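PDB 5UZ8: cadherin-23 from Mus musculus, which probably mediates calcium-dependent cell adhesion as a cadherin, with a role linked to hearing and mechanotransduction, and is here represented by three consecutive extracellular cadherin repeats. Local coordinates for residues G43-T48 with V86-N91; I186-A191 with S206-I211; D215-R220 with P303-T308. All blocks are in the same frame, centred on the assembly; numbering follows the deposited sequence.

Contact 1: residues G43-T48 with V86-N91. With CA (calcium ion), chain H.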
ATOM      1  N   GLY A  43      43.182  13.538 -50.318  1.00 54.40           N
ATOM      2  CA  GLY A  43      43.296  13.300 -48.875  1.00 51.65           C
ATOM      3  C   GLY A  43      42.322  14.075 -48.004  1.00 49.43           C
ATOM      4  O   GLY A  43      42.487  14.104 -46.776  1.00 49.33           O
ATOM      5  N   LEU A  44      41.305  14.686 -48.617  1.00 48.57           N
ATOM      6  CA  LEU A  44      40.257  15.411 -47.882  1.00 46.25           C
ATOM      7  C   LEU A  44      39.118  14.460 -47.496  1.00 42.52           C
ATOM      8  O   LEU A  44      38.417  13.952 -48.374  1.00 42.50           O
ATOM      9  CB  LEU A  44      39.714  16.537 -48.756  1.00 48.77           C
ATOM     10  CG  LEU A  44      38.647  17.454 -48.179  1.00 48.84           C
ATOM     11  CD1 LEU A  44      39.030  17.942 -46.787  1.00 48.33           C
ATOM     12  CD2 LEU A  44      38.447  18.616 -49.143  1.00 51.68           C
ATOM     13  N   ILE A  45      38.923  14.238 -46.199  1.00 38.62           N
ATOM     14  CA  ILE A  45      37.995  13.202 -45.747  1.00 35.49           C
ATOM     15  C   ILE A  45      36.636  13.778 -45.429  1.00 33.64           C
ATOM     16  O   ILE A  45      36.537  14.720 -44.664  1.00 33.45           O
ATOM     17  CB  ILE A  45      38.545  12.433 -44.525  1.00 34.53           C
ATOM     18  CG1 ILE A  45      39.873  11.755 -44.920  1.00 35.86           C
ATOM     19  CG2 ILE A  45      37.528  11.399 -44.023  1.00 32.88           C
ATOM     20  CD1 ILE A  45      40.659  11.249 -43.736  1.00 35.51           C
ATOM     21  N   THR A  46      35.601  13.143 -45.982  1.00 32.38           N
ATOM     22  CA  THR A  46      34.188  13.416 -45.691  1.00 31.23           C
ATOM     23  C   THR A  46      33.606  12.244 -44.883  1.00 28.74           C
ATOM     24  O   THR A  46      33.785  11.080 -45.266  1.00 28.95           O
ATOM     25  CB  THR A  46      33.409  13.507 -47.019  1.00 32.85           C
ATOM     26  OG1 THR A  46      33.897  14.619 -47.750  1.00 34.90           O
ATOM     27  CG2 THR A  46      31.914  13.671 -46.820  1.00 32.49           C
ATOM     28  N   TYR A  47      32.932  12.549 -43.782  1.00 26.28           N
ATOM     29  CA  TYR A  47      32.306  11.535 -42.952  1.00 24.36           C
ATOM     30  C   TYR A  47      30.814  11.542 -43.198  1.00 24.18           C
ATOM     31  O   TYR A  47      30.193  12.602 -43.231  1.00 24.45           O
ATOM     32  CB  TYR A  47      32.548  11.777 -41.456  1.00 22.78           C
ATOM     33  CG  TYR A  47      34.009  11.763 -41.069  1.00 22.79           C
ATOM     34  CD1 TYR A  47      34.782  12.894 -41.188  1.00 23.51           C
ATOM     35  CD2 TYR A  47      34.618  10.597 -40.591  1.00 21.78           C
ATOM     36  CE1 TYR A  47      36.136  12.886 -40.875  1.00 23.94           C
ATOM     37  CE2 TYR A  47      35.958  10.574 -40.267  1.00 21.97           C
ATOM     38  CZ  TYR A  47      36.713  11.722 -40.385  1.00 23.17           C
ATOM     39  OH  TYR A  47      38.037  11.701 -40.042  1.00 23.48           O
ATOM     40  N   THR A  48      30.256  10.349 -43.375  1.00 23.75           N
ATOM     41  CA  THR A  48      28.813  10.151 -43.358  1.00 23.42           C
ATOM     42  C   THR A  48      28.480   8.963 -42.440  1.00 22.05           C
ATOM     43  O   THR A  48      29.357   8.126 -42.139  1.00 21.34           O
ATOM     44  CB  THR A  48      28.276   9.869 -44.772  1.00 24.87           C
ATOM     45  OG1 THR A  48      28.948   8.724 -45.330  1.00 24.82           O
ATOM     46  CG2 THR A  48      28.490  11.072 -45.696  1.00 26.66           C
ATOM     47  N   VAL A  86      30.096   4.278 -39.706  1.00 18.28           N
ATOM     48  CA  VAL A  86      30.716   5.516 -40.150  1.00 18.44           C
ATOM     49  C   VAL A  86      31.468   5.230 -41.438  1.00 19.87           C
ATOM     50  O   VAL A  86      32.216   4.253 -41.507  1.00 19.93           O
ATOM     51  CB  VAL A  86      31.714   6.059 -39.117  1.00 18.01           C
ATOM     52  CG1 VAL A  86      32.337   7.339 -39.647  1.00 18.97           C
ATOM     53  CG2 VAL A  86      31.046   6.345 -37.776  1.00 17.10           C
ATOM     54  N   ARG A  87      31.219   6.038 -42.468  1.00 21.07           N
ATOM     55  CA  ARG A  87      31.953   5.978 -43.732  1.00 22.83           C
ATOM     56  C   ARG A  87      32.853   7.188 -43.804  1.00 23.30           C
ATOM     57  O   ARG A  87      32.374   8.301 -43.649  1.00 23.46           O
ATOM     58  CB  ARG A  87      30.991   5.985 -44.923  1.00 24.41           C
ATOM     59  CG  ARG A  87      31.635   5.866 -46.289  1.00 26.58           C
ATOM     60  CD  ARG A  87      30.593   5.859 -47.402  1.00 28.58           C
ATOM     61  NE  ARG A  87      31.188   5.898 -48.743  1.00 31.08           N
ATOM     62  CZ  ARG A  87      31.635   4.836 -49.423  1.00 32.72           C
ATOM     63  NH1 ARG A  87      31.588   3.606 -48.904  1.00 32.57           N
ATOM     64  NH2 ARG A  87      32.160   4.999 -50.639  1.00 34.75           N
ATOM     65  N   ALA A  88      34.149   6.962 -44.053  1.00 24.04           N
ATOM     66  CA  ALA A  88      35.129   8.016 -44.222  1.00 24.75           C
ATOM     67  C   ALA A  88      35.604   7.918 -45.678  1.00 26.90           C
ATOM     68  O   ALA A  88      36.169   6.903 -46.058  1.00 26.87           O
ATOM     69  CB  ALA A  88      36.293   7.794 -43.268  1.00 24.34           C
ATOM     70  N   SER A  89      35.313   8.933 -46.489  1.00 28.55           N
ATOM     71  CA  SER A  89      35.595   8.897 -47.928  1.00 31.18           C
ATOM     72  C   SER A  89      36.557  10.034 -48.256  1.00 33.01           C
ATOM     73  O   SER A  89      36.406  11.132 -47.738  1.00 32.60           O
ATOM     74  CB  SER A  89      34.301   9.067 -48.726  1.00 32.04           C
ATOM     75  OG  SER A  89      34.577   9.016 -50.130  1.00 34.40           O
ATOM     76  N   ASP A  90      37.560   9.780 -49.084  1.00 35.37           N
ATOM     77  CA  ASP A  90      38.342  10.895 -49.597  1.00 38.22           C
ATOM     78  C   ASP A  90      37.534  11.484 -50.726  1.00 40.90           C
ATOM     79  O   ASP A  90      36.502  10.934 -51.103  1.00 40.78           O
ATOM     80  CB  ASP A  90      39.776  10.523 -50.007  1.00 39.56           C
ATOM     81  CG  ASP A  90      39.857   9.575 -51.215  1.00 41.22           C
ATOM     82  OD1 ASP A  90      38.978   9.580 -52.115  1.00 42.25           O
ATOM     83  OD2 ASP A  90      40.840   8.805 -51.268  1.00 41.37           O
ATOM     84  N   ASN A  91      37.988  12.599 -51.265  1.00 44.59           N
ATOM     85  CA  ASN A  91      37.227  13.267 -52.312  1.00 47.91           C
ATOM     86  C   ASN A  91      37.941  13.154 -53.651  1.00 51.85           C
ATOM     87  O   ASN A  91      37.781  14.005 -54.505  1.00 53.71           O
ATOM     88  CB  ASN A  91      36.946  14.716 -51.904  1.00 48.18           C
ATOM     89  CG  ASN A  91      35.808  14.819 -50.906  1.00 46.62           C
ATOM     90  OD1 ASN A  91      34.689  15.168 -51.279  1.00 47.21           O
ATOM     91  ND2 ASN A  91      36.075  14.473 -49.638  1.00 43.93           N
TER
HETATM   92 CA    CA H2607      43.210   9.043 -50.595  1.00 47.41          CA
HETATM   93  O   HOH W   1      43.315   8.782 -52.987  1.00 40.05           O
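Thr46 OG1 lies anti to its own carbonyl carbon (chi1 -64°), and Asn91 CG does the same (chi1 -78°); these turns bring hydroxyl and amide together beside the Thr46-Ser89 pair. Asn91 ND2 gives one N-H to Thr46 OG1 at 2.9 Å, almost straight and in the amide plane. The other N-H of Asn91 ND2 goes to Leu44 O at 2.7 Å, from above the carbonyl plane. Two bonds thus fix the rotation of the amide. With an alanine here both N-H groups go, and Leu44 O and Thr46 OG1 would probably lose this tie to segment 86-91. The strands are antiparallel edge and inner neighbours in a cadherin repeat's mixed sheet. Thr46 pairs with Ser89, and Thr48 with Arg87, through two backbone bonds each. On the face of Tyr47 and Ala88, Ala88 CB meets Tyr47 CE2 at 4.1 Å; it also touches Ile45 CG2 at 3.9 Å. Val86 CG1 reaches the edge of the Tyr47 ring, whose hydroxyl bonds Ala34. On the other face, Thr48 OG1 lies beside Arg87 CB, and the arginine salt-bridges Glu99. Asp90 OD2 binds calcium at 2.5 Å with Asn3, Asp36, Asp38 and Asn42; Asp90 OD1 accepts from Arg96 N and Gly92 N.

Contact 2: residues I186-A191 with S206-I211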
ATOM      1  N   ILE A 186      -6.341   3.190   8.230  1.00 15.04           N
ATOM      2  CA  ILE A 186      -5.975   3.653   6.898  1.00 16.01           C
ATOM      3  C   ILE A 186      -4.457   3.864   6.936  1.00 16.68           C
ATOM      4  O   ILE A 186      -3.993   4.836   7.494  1.00 17.30           O
ATOM      5  CB  ILE A 186      -6.734   4.950   6.512  1.00 17.20           C
ATOM      6  CG1 ILE A 186      -8.239   4.740   6.710  1.00 17.39           C
ATOM      7  CG2 ILE A 186      -6.392   5.360   5.071  1.00 17.55           C
ATOM      8  CD1 ILE A 186      -9.086   5.933   6.318  1.00 18.83           C
ATOM      9  N   LEU A 187      -3.729   2.917   6.367  1.00 16.74           N
ATOM     10  CA  LEU A 187      -2.281   2.850   6.447  1.00 17.91           C
ATOM     11  C   LEU A 187      -1.659   3.318   5.132  1.00 17.83           C
ATOM     12  O   LEU A 187      -2.239   3.147   4.075  1.00 17.83           O
ATOM     13  CB  LEU A 187      -1.858   1.430   6.685  1.00 18.14           C
ATOM     14  CG  LEU A 187      -2.443   0.723   7.902  1.00 19.57           C
ATOM     15  CD1 LEU A 187      -1.841  -0.679   7.912  1.00 20.45           C
ATOM     16  CD2 LEU A 187      -2.153   1.560   9.144  1.00 20.83           C
ATOM     17  N   THR A 188      -0.492   3.932   5.224  1.00 18.42           N
ATOM     18  CA  THR A 188       0.284   4.296   4.043  1.00 18.41           C
ATOM     19  C   THR A 188       1.375   3.258   3.821  1.00 17.60           C
ATOM     20  O   THR A 188       2.242   3.087   4.683  1.00 18.14           O
ATOM     21  CB  THR A 188       0.922   5.678   4.232  1.00 19.44           C
ATOM     22  OG1 THR A 188      -0.113   6.655   4.458  1.00 20.08           O
ATOM     23  CG2 THR A 188       1.719   6.057   3.007  1.00 19.70           C
ATOM     24  N   ALA A 189       1.337   2.595   2.669  1.00 16.45           N
ATOM     25  CA  ALA A 189       2.395   1.683   2.242  1.00 15.77           C
ATOM     26  C   ALA A 189       3.284   2.415   1.236  1.00 16.18           C
ATOM     27  O   ALA A 189       2.769   3.136   0.367  1.00 15.72           O
ATOM     28  CB  ALA A 189       1.821   0.436   1.616  1.00 14.83           C
ATOM     29  N   LEU A 190       4.601   2.231   1.361  1.00 15.59           N
ATOM     30  CA  LEU A 190       5.578   2.920   0.514  1.00 15.97           C
ATOM     31  C   LEU A 190       6.366   1.880  -0.281  1.00 14.98           C
ATOM     32  O   LEU A 190       6.708   0.842   0.279  1.00 13.59           O
ATOM     33  CB  LEU A 190       6.528   3.683   1.396  1.00 18.48           C
ATOM     34  CG  LEU A 190       7.435   4.706   0.759  1.00 21.02           C
ATOM     35  CD1 LEU A 190       6.631   5.895   0.236  1.00 22.12           C
ATOM     36  CD2 LEU A 190       8.402   5.199   1.834  1.00 23.17           C
ATOM     37  N   ALA A 191       6.616   2.164  -1.559  1.00 13.79           N
ATOM     38  CA  ALA A 191       7.516   1.362  -2.388  1.00 13.55           C
ATOM     39  C   ALA A 191       8.681   2.275  -2.771  1.00 14.45           C
ATOM     40  O   ALA A 191       8.448   3.368  -3.300  1.00 14.85           O
ATOM     41  CB  ALA A 191       6.798   0.876  -3.625  1.00 12.97           C
ATOM     42  N   SER A 206       3.660   6.086  -2.787  1.00 16.11           N
ATOM     43  CA  SER A 206       2.871   5.503  -1.697  1.00 15.87           C
ATOM     44  C   SER A 206       1.471   5.167  -2.153  1.00 15.78           C
ATOM     45  O   SER A 206       0.962   5.737  -3.119  1.00 16.20           O
ATOM     46  CB  SER A 206       2.816   6.501  -0.558  1.00 17.04           C
ATOM     47  OG  SER A 206       2.212   7.707  -0.986  1.00 18.69           O
ATOM     48  N   VAL A 207       0.803   4.337  -1.369  1.00 14.90           N
ATOM     49  CA  VAL A 207      -0.590   4.007  -1.572  1.00 15.15           C
ATOM     50  C   VAL A 207      -1.292   3.844  -0.211  1.00 15.07           C
ATOM     51  O   VAL A 207      -0.615   3.547   0.799  1.00 14.70           O
ATOM     52  CB  VAL A 207      -0.723   2.741  -2.423  1.00 15.00           C
ATOM     53  CG1 VAL A 207      -0.291   1.512  -1.655  1.00 14.44           C
ATOM     54  CG2 VAL A 207      -2.126   2.550  -2.931  1.00 15.92           C
ATOM     55  N   GLN A 208      -2.615   4.072  -0.158  1.00 15.50           N
ATOM     56  CA  GLN A 208      -3.367   3.875   1.075  1.00 15.64           C
ATOM     57  C   GLN A 208      -3.969   2.474   1.113  1.00 15.03           C
ATOM     58  O   GLN A 208      -4.461   1.957   0.093  1.00 14.19           O
ATOM     59  CB  GLN A 208      -4.450   4.927   1.292  1.00 17.07           C
ATOM     60  CG  GLN A 208      -3.964   6.352   1.298  1.00 19.23           C
ATOM     61  CD  GLN A 208      -3.034   6.644   2.442  1.00 20.12           C
ATOM     62  OE1 GLN A 208      -1.792   6.801   2.255  1.00 21.56           O
ATOM     63  NE2 GLN A 208      -3.589   6.689   3.624  1.00 20.11           N
ATOM     64  N   VAL A 209      -3.885   1.869   2.291  1.00 14.54           N
ATOM     65  CA  VAL A 209      -4.410   0.530   2.573  1.00 14.38           C
ATOM     66  C   VAL A 209      -5.400   0.606   3.727  1.00 14.46           C
ATOM     67  O   VAL A 209      -5.004   1.001   4.829  1.00 14.70           O
ATOM     68  CB  VAL A 209      -3.278  -0.430   2.958  1.00 13.98           C
ATOM     69  CG1 VAL A 209      -3.854  -1.839   3.204  1.00 13.99           C
ATOM     70  CG2 VAL A 209      -2.220  -0.443   1.860  1.00 14.03           C
ATOM     71  N   VAL A 210      -6.669   0.266   3.471  1.00 14.77           N
ATOM     72  CA  VAL A 210      -7.716   0.255   4.458  1.00 14.83           C
ATOM     73  C   VAL A 210      -7.881  -1.159   5.002  1.00 14.44           C
ATOM     74  O   VAL A 210      -8.047  -2.128   4.241  1.00 15.05           O
ATOM     75  CB  VAL A 210      -9.080   0.708   3.882  1.00 15.80           C
ATOM     76  CG1 VAL A 210     -10.178   0.629   4.941  1.00 16.41           C
ATOM     77  CG2 VAL A 210      -8.986   2.120   3.345  1.00 16.78           C
ATOM     78  N   ILE A 211      -7.893  -1.281   6.317  1.00 13.72           N
ATOM     79  CA  ILE A 211      -8.238  -2.545   6.957  0.50 13.49           C
ATOM     80  C   ILE A 211      -9.419  -2.269   7.867  1.00 13.79           C
ATOM     81  O   ILE A 211      -9.296  -1.543   8.864  1.00 13.95           O
ATOM     82  CB  ILE A 211      -7.066  -3.160   7.744  0.50 12.87           C
ATOM     83  CG1 ILE A 211      -5.985  -3.621   6.776  0.50 12.86           C
ATOM     84  CG2 ILE A 211      -7.542  -4.371   8.566  0.50 12.85           C
ATOM     85  CD1 ILE A 211      -4.599  -3.765   7.375  0.50 12.62           C
TER
HETATM   86  O   HOH W   2      -2.391   6.656   6.232  1.00 21.34           O
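Ile186 stands opposite Val210, with its CG1 at 4.3 Å from Val210 CG2. This is the beta hairpin of strands 184-193 and 204-214, the two central strands of the mixed sheet in the middle cadherin repeat. The short segments run antiparallel, with 146° between their directions. Ile186 CG2 also packs against the amide end of Gln208.

Leu187 comes next and forms a hydrogen-bonded pair with Val209. Its N donates to Val209 O, and its O accepts from Val209 N at 2.7 Å. The leucine side chain turns to the buried face, the side of Val209. Strand 134-141 lies across this face and meets Val209 through Leu136 and Val138.

Thr188 faces the other way, on the same side as Ile186 and Gln208. Its CG2 packs on Ser206 CB at 3.8 Å, while its hydroxyl is used for Gln208.

Ala189 returns to the buried face and pairs with Val207 through two backbone bonds. Its CB touches two valines: Val207 CG1 is at 4.0 Å and Val209 CG2 at 4.1 Å. Leu155 of the neighbouring strand 151-155 adds to the same patch.

Leu190 is paired with Ser206 and sends CD1 to Ser206 CB. On its far side its backbone bonds to Ser154, so the sheet continues into edge strand 151-155.

The polar detail of the outer face is at Gln208. Its chain bends at chi2 (-64°), which folds the amide back over Thr188. Thr188 OG1 donates to a lone pair of Gln208 OE1 at 2.8 Å. Water 2 closes the group: it donates to Thr188 OG1 and Ile186 O and accepts from Gln208 NE2 at 2.9 Å.

Contact 3: residues D215-R220 with P303-T308. With CA (calcium ion), chain F; CA (calcium ion), chain E; CA (calcium ion), chain G; GSH (glutathione), chain L.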
ATOM      1  N   ASP A 215     -16.829  -7.096  13.614  1.00 16.44           N
ATOM      2  CA  ASP A 215     -17.173  -7.410  14.999  1.00 16.31           C
ATOM      3  C   ASP A 215     -17.270  -8.911  15.240  1.00 16.57           C
ATOM      4  O   ASP A 215     -17.789  -9.655  14.396  1.00 17.82           O
ATOM      5  CB  ASP A 215     -18.503  -6.772  15.345  1.00 16.61           C
ATOM      6  CG  ASP A 215     -18.753  -6.680  16.825  1.00 16.62           C
ATOM      7  OD1 ASP A 215     -17.811  -6.367  17.606  1.00 15.80           O
ATOM      8  OD2 ASP A 215     -19.935  -6.906  17.200  1.00 16.95           O
ATOM      9  N   VAL A 216     -16.785  -9.320  16.395  1.00 15.41           N
ATOM     10  CA  VAL A 216     -17.078 -10.605  17.020  1.00 16.18           C
ATOM     11  C   VAL A 216     -17.809 -10.258  18.308  1.00 15.96           C
ATOM     12  O   VAL A 216     -17.554  -9.197  18.921  1.00 14.51           O
ATOM     13  CB  VAL A 216     -15.753 -11.337  17.344  1.00 16.93           C
ATOM     14  CG1 VAL A 216     -15.940 -12.575  18.199  1.00 18.36           C
ATOM     15  CG2 VAL A 216     -15.078 -11.668  16.032  1.00 17.13           C
ATOM     16  N   ASN A 217     -18.751 -11.101  18.698  1.00 15.94           N
ATOM     17  CA  ASN A 217     -19.450 -10.844  19.948  1.00 15.87           C
ATOM     18  C   ASN A 217     -18.530 -11.236  21.106  1.00 16.18           C
ATOM     19  O   ASN A 217     -18.599 -12.363  21.588  1.00 17.37           O
ATOM     20  CB  ASN A 217     -20.754 -11.642  20.042  1.00 16.18           C
ATOM     21  CG  ASN A 217     -21.588 -11.207  21.224  1.00 15.71           C
ATOM     22  OD1 ASN A 217     -21.605 -10.020  21.565  1.00 14.94           O
ATOM     23  ND2 ASN A 217     -22.231 -12.149  21.888  1.00 16.17           N
ATOM     24  N   ASP A 218     -17.637 -10.342  21.535  1.00 15.74           N
ATOM     25  CA  ASP A 218     -16.700 -10.677  22.612  1.00 16.09           C
ATOM     26  C   ASP A 218     -16.904  -9.836  23.867  1.00 16.57           C
ATOM     27  O   ASP A 218     -16.101  -9.918  24.763  1.00 17.37           O
ATOM     28  CB  ASP A 218     -15.246 -10.629  22.152  1.00 16.24           C
ATOM     29  CG  ASP A 218     -14.823  -9.271  21.505  1.00 16.13           C
ATOM     30  OD1 ASP A 218     -15.647  -8.396  21.150  1.00 15.49           O
ATOM     31  OD2 ASP A 218     -13.583  -9.113  21.314  1.00 16.21           O
ATOM     32  N   CYS A 219     -17.981  -9.070  23.926  1.00 16.40           N
ATOM     33  CA  CYS A 219     -18.279  -8.248  25.102  1.00 16.79           C
ATOM     34  C   CYS A 219     -19.643  -8.641  25.690  1.00 15.84           C
ATOM     35  O   CYS A 219     -20.660  -8.649  25.002  1.00 14.83           O
ATOM     36  CB  CYS A 219     -18.220  -6.783  24.754  1.00 17.86           C
ATOM     37  SG  CYS A 219     -16.596  -6.387  24.058  1.00 20.11           S
ATOM     38  N   ARG A 220     -19.639  -8.986  26.976  1.00 15.51           N
ATOM     39  CA  ARG A 220     -20.860  -9.338  27.651  1.00 15.45           C
ATOM     40  C   ARG A 220     -21.557  -8.064  28.121  1.00 15.67           C
ATOM     41  O   ARG A 220     -20.916  -7.057  28.396  1.00 16.07           O
ATOM     42  CB  ARG A 220     -20.612 -10.316  28.819  1.00 15.89           C
ATOM     43  CG  ARG A 220     -20.059  -9.646  30.056  1.00 16.33           C
ATOM     44  CD  ARG A 220     -19.636 -10.629  31.105  1.00 16.87           C
ATOM     45  NE  ARG A 220     -20.754 -11.389  31.642  1.00 16.46           N
ATOM     46  CZ  ARG A 220     -20.644 -12.237  32.656  1.00 17.48           C
ATOM     47  NH1 ARG A 220     -19.488 -12.379  33.296  1.00 18.28           N
ATOM     48  NH2 ARG A 220     -21.705 -12.936  33.065  1.00 17.61           N
ATOM     49  N   PRO A 303     -23.403 -17.878  20.342  1.00 30.53           N
ATOM     50  CA  PRO A 303     -24.504 -17.878  21.304  1.00 28.74           C
ATOM     51  C   PRO A 303     -24.508 -16.566  22.055  1.00 24.26           C
ATOM     52  O   PRO A 303     -23.507 -15.864  22.052  1.00 21.30           O
ATOM     53  CB  PRO A 303     -24.164 -19.046  22.242  1.00 30.42           C
ATOM     54  CG  PRO A 303     -23.323 -19.952  21.401  1.00 32.40           C
ATOM     55  CD  PRO A 303     -22.486 -19.013  20.570  1.00 31.53           C
ATOM     56  N   PRO A 304     -25.644 -16.221  22.654  1.00 22.91           N
ATOM     57  CA  PRO A 304     -25.654 -14.939  23.335  1.00 20.98           C
ATOM     58  C   PRO A 304     -24.823 -14.909  24.619  1.00 19.56           C
ATOM     59  O   PRO A 304     -24.607 -15.954  25.246  1.00 20.27           O
ATOM     60  CB  PRO A 304     -27.113 -14.749  23.690  1.00 21.78           C
ATOM     61  CG  PRO A 304     -27.698 -16.083  23.708  1.00 23.87           C
ATOM     62  CD  PRO A 304     -26.964 -16.871  22.680  1.00 24.53           C
ATOM     63  N   LEU A 305     -24.408 -13.705  24.995  1.00 17.35           N
ATOM     64  CA  LEU A 305     -23.738 -13.427  26.271  1.00 16.57           C
ATOM     65  C   LEU A 305     -24.714 -12.704  27.191  1.00 15.60           C
ATOM     66  O   LEU A 305     -25.546 -11.918  26.731  1.00 15.05           O
ATOM     67  CB  LEU A 305     -22.500 -12.549  26.095  1.00 16.03           C
ATOM     68  CG  LEU A 305     -21.457 -13.088  25.118  1.00 16.36           C
ATOM     69  CD1 LEU A 305     -20.305 -12.111  24.891  1.00 16.06           C
ATOM     70  CD2 LEU A 305     -20.992 -14.456  25.613  1.00 17.90           C
ATOM     71  N   TRP A 306     -24.600 -12.991  28.479  1.00 15.66           N
ATOM     72  CA  TRP A 306     -25.415 -12.332  29.517  1.00 15.18           C
ATOM     73  C   TRP A 306     -24.577 -11.607  30.580  1.00 15.06           C
ATOM     74  O   TRP A 306     -23.387 -11.897  30.788  1.00 15.09           O
ATOM     75  CB  TRP A 306     -26.330 -13.365  30.223  1.00 16.15           C
ATOM     76  CG  TRP A 306     -25.573 -14.451  30.904  1.00 17.01           C
ATOM     77  CD1 TRP A 306     -25.174 -15.635  30.338  1.00 18.05           C
ATOM     78  CD2 TRP A 306     -25.064 -14.458  32.240  1.00 17.65           C
ATOM     79  NE1 TRP A 306     -24.447 -16.357  31.226  1.00 19.21           N
ATOM     80  CE2 TRP A 306     -24.379 -15.678  32.414  1.00 18.91           C
ATOM     81  CE3 TRP A 306     -25.092 -13.540  33.304  1.00 17.49           C
ATOM     82  CZ2 TRP A 306     -23.732 -16.022  33.603  1.00 20.18           C
ATOM     83  CZ3 TRP A 306     -24.472 -13.901  34.514  1.00 18.60           C
ATOM     84  CH2 TRP A 306     -23.793 -15.125  34.645  1.00 20.02           C
ATOM     85  N   GLY A 307     -25.250 -10.669  31.265  1.00 14.55           N
ATOM     86  CA  GLY A 307     -24.745 -10.015  32.438  1.00 15.07           C
ATOM     87  C   GLY A 307     -25.932  -9.844  33.385  1.00 15.03           C
ATOM     88  O   GLY A 307     -27.080  -9.797  32.941  1.00 14.13           O
ATOM     89  N   THR A 308     -25.654  -9.764  34.677  1.00 16.33           N
ATOM     90  CA  THR A 308     -26.705  -9.613  35.668  1.00 16.91           C
ATOM     91  C   THR A 308     -26.395  -8.500  36.673  1.00 17.72           C
ATOM     92  O   THR A 308     -25.271  -8.007  36.783  1.00 17.85           O
ATOM     93  CB  THR A 308     -26.973 -10.896  36.496  1.00 18.26           C
ATOM     94  OG1 THR A 308     -25.791 -11.289  37.194  1.00 20.26           O
ATOM     95  CG2 THR A 308     -27.465 -12.043  35.623  1.00 18.61           C
TER
HETATM   96 CA    CA F2605     -16.705  -7.049  19.527  1.00 14.15          CA
HETATM   97 CA    CA E2604     -22.134  -8.447  23.202  1.00 13.56          CA
HETATM   98 CA    CA G2606     -13.099  -6.772  21.083  1.00 16.22          CA
HETATM   99  N1  GSH L2611      -8.446  -7.923  26.097  1.00 29.29           N
HETATM  100  CA1 GSH L2611      -9.347  -8.653  25.217  1.00 30.20           C
HETATM  101  C1  GSH L2611      -8.768  -8.662  23.823  1.00 30.75           C
HETATM  102  O11 GSH L2611      -7.710  -8.020  23.627  1.00 30.86           O
HETATM  103  O12 GSH L2611      -9.393  -9.282  22.927  1.00 30.49           O
HETATM  104  CB1 GSH L2611     -10.753  -8.021  25.203  1.00 27.76           C
HETATM  105  CG1 GSH L2611     -10.747  -6.604  24.630  1.00 25.81           C
HETATM  106  CD1 GSH L2611     -12.153  -6.127  24.350  1.00 24.01           C
HETATM  107  OE1 GSH L2611     -12.813  -6.587  23.422  1.00 22.16           O
HETATM  108  N2  GSH L2611     -12.596  -5.154  25.139  1.00 22.61           N
HETATM  109  CA2 GSH L2611     -13.833  -4.442  24.897  1.00 22.48           C
HETATM  110  C2  GSH L2611     -13.602  -2.962  24.793  1.00 22.48           C
HETATM  111  O2  GSH L2611     -14.502  -2.201  25.104  1.00 21.99           O
HETATM  112  CB2 GSH L2611     -14.828  -4.775  26.008  1.00 22.86           C
HETATM  113  SG2 GSH L2611     -15.207  -6.535  25.932  1.00 24.62           S
HETATM  114  N3  GSH L2611     -12.425  -2.568  24.289  1.00 22.97           N
HETATM  115  CA3 GSH L2611     -12.084  -1.179  24.050  1.00 23.53           C
HETATM  116  C3  GSH L2611     -10.914  -0.711  24.891  1.00 25.49           C
HETATM  117  O31 GSH L2611     -10.620   0.504  24.818  1.00 26.32           O
HETATM  118  O32 GSH L2611     -10.263  -1.536  25.584  1.00 26.92           O
HETATM  119  O   HOH W   3     -21.109 -15.038  21.225  1.00 25.09           O
HETATM  120  O   HOH W   4     -10.842  -7.731  21.073  1.00 16.02           O
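Trp306 O is gripped by two nitrogens of Arg220. Arg220 NE donates to Trp306 O at 2.8 Å, in the carbonyl plane; Arg220 NH2 donates to the same oxygen at 3.0 Å, from above that plane. The oxygen lies in the guanidinium plane, so the group is held side-on. A bend at chi3 (-65°) turns the arginine into this position. Arg220 NH2 also lies over one face of the indole, 3.3 Å from Trp306 CZ3. The guanidinium stands nearly upright on the ring, with 84° between the planes. This is a cation-pi contact with the six-membered ring, and the positive charge is probably eased by both the ring and the carbonyl.

Leu305 lies beside the arginine, with Leu305 CD1 against Cys219 O at 3.5 Å, and its CG meets Asn217 ND2. Water 3 accepts from Asn217 ND2 and donates to Pro303 O, joining the two segments again.

The loop itself is bound to metal. Asn217 OD1 and Cys219 O hold one calcium ion, with Asp249, Asp251, Asn255 and Asp299. Asp215 OD1, Val216 O and Asp218 OD1 hold a second. Asp218 OD2 binds a third, which the bound glutathione also reaches through OE1 at 2.4 Å. Three calcium ions held at the linker between consecutive repeats, by residues of both, are the hallmark of a cadherin interdomain calcium site.

Overall arrangement
The three contacts follow one another along an elongated chain. Contacts 1 and 2 are both antiparallel strand pairs with one buried face and one more open face. They belong to different repeats. Contact 1 joins an edge strand to an inner one near the N-terminal calcium site, whereas contact 2 joins two inner strands near the centre of the chain, its strand 204-214 leading into the linker of contact 3. Contact 3 is no ladder. It sets that linker against the start of strand 306-316, and its touching residues are more exposed. An arginine on a tryptophan joins the segments, while calcium ions bind the linker itself. Contact 1 shares the calcium theme through one aspartate.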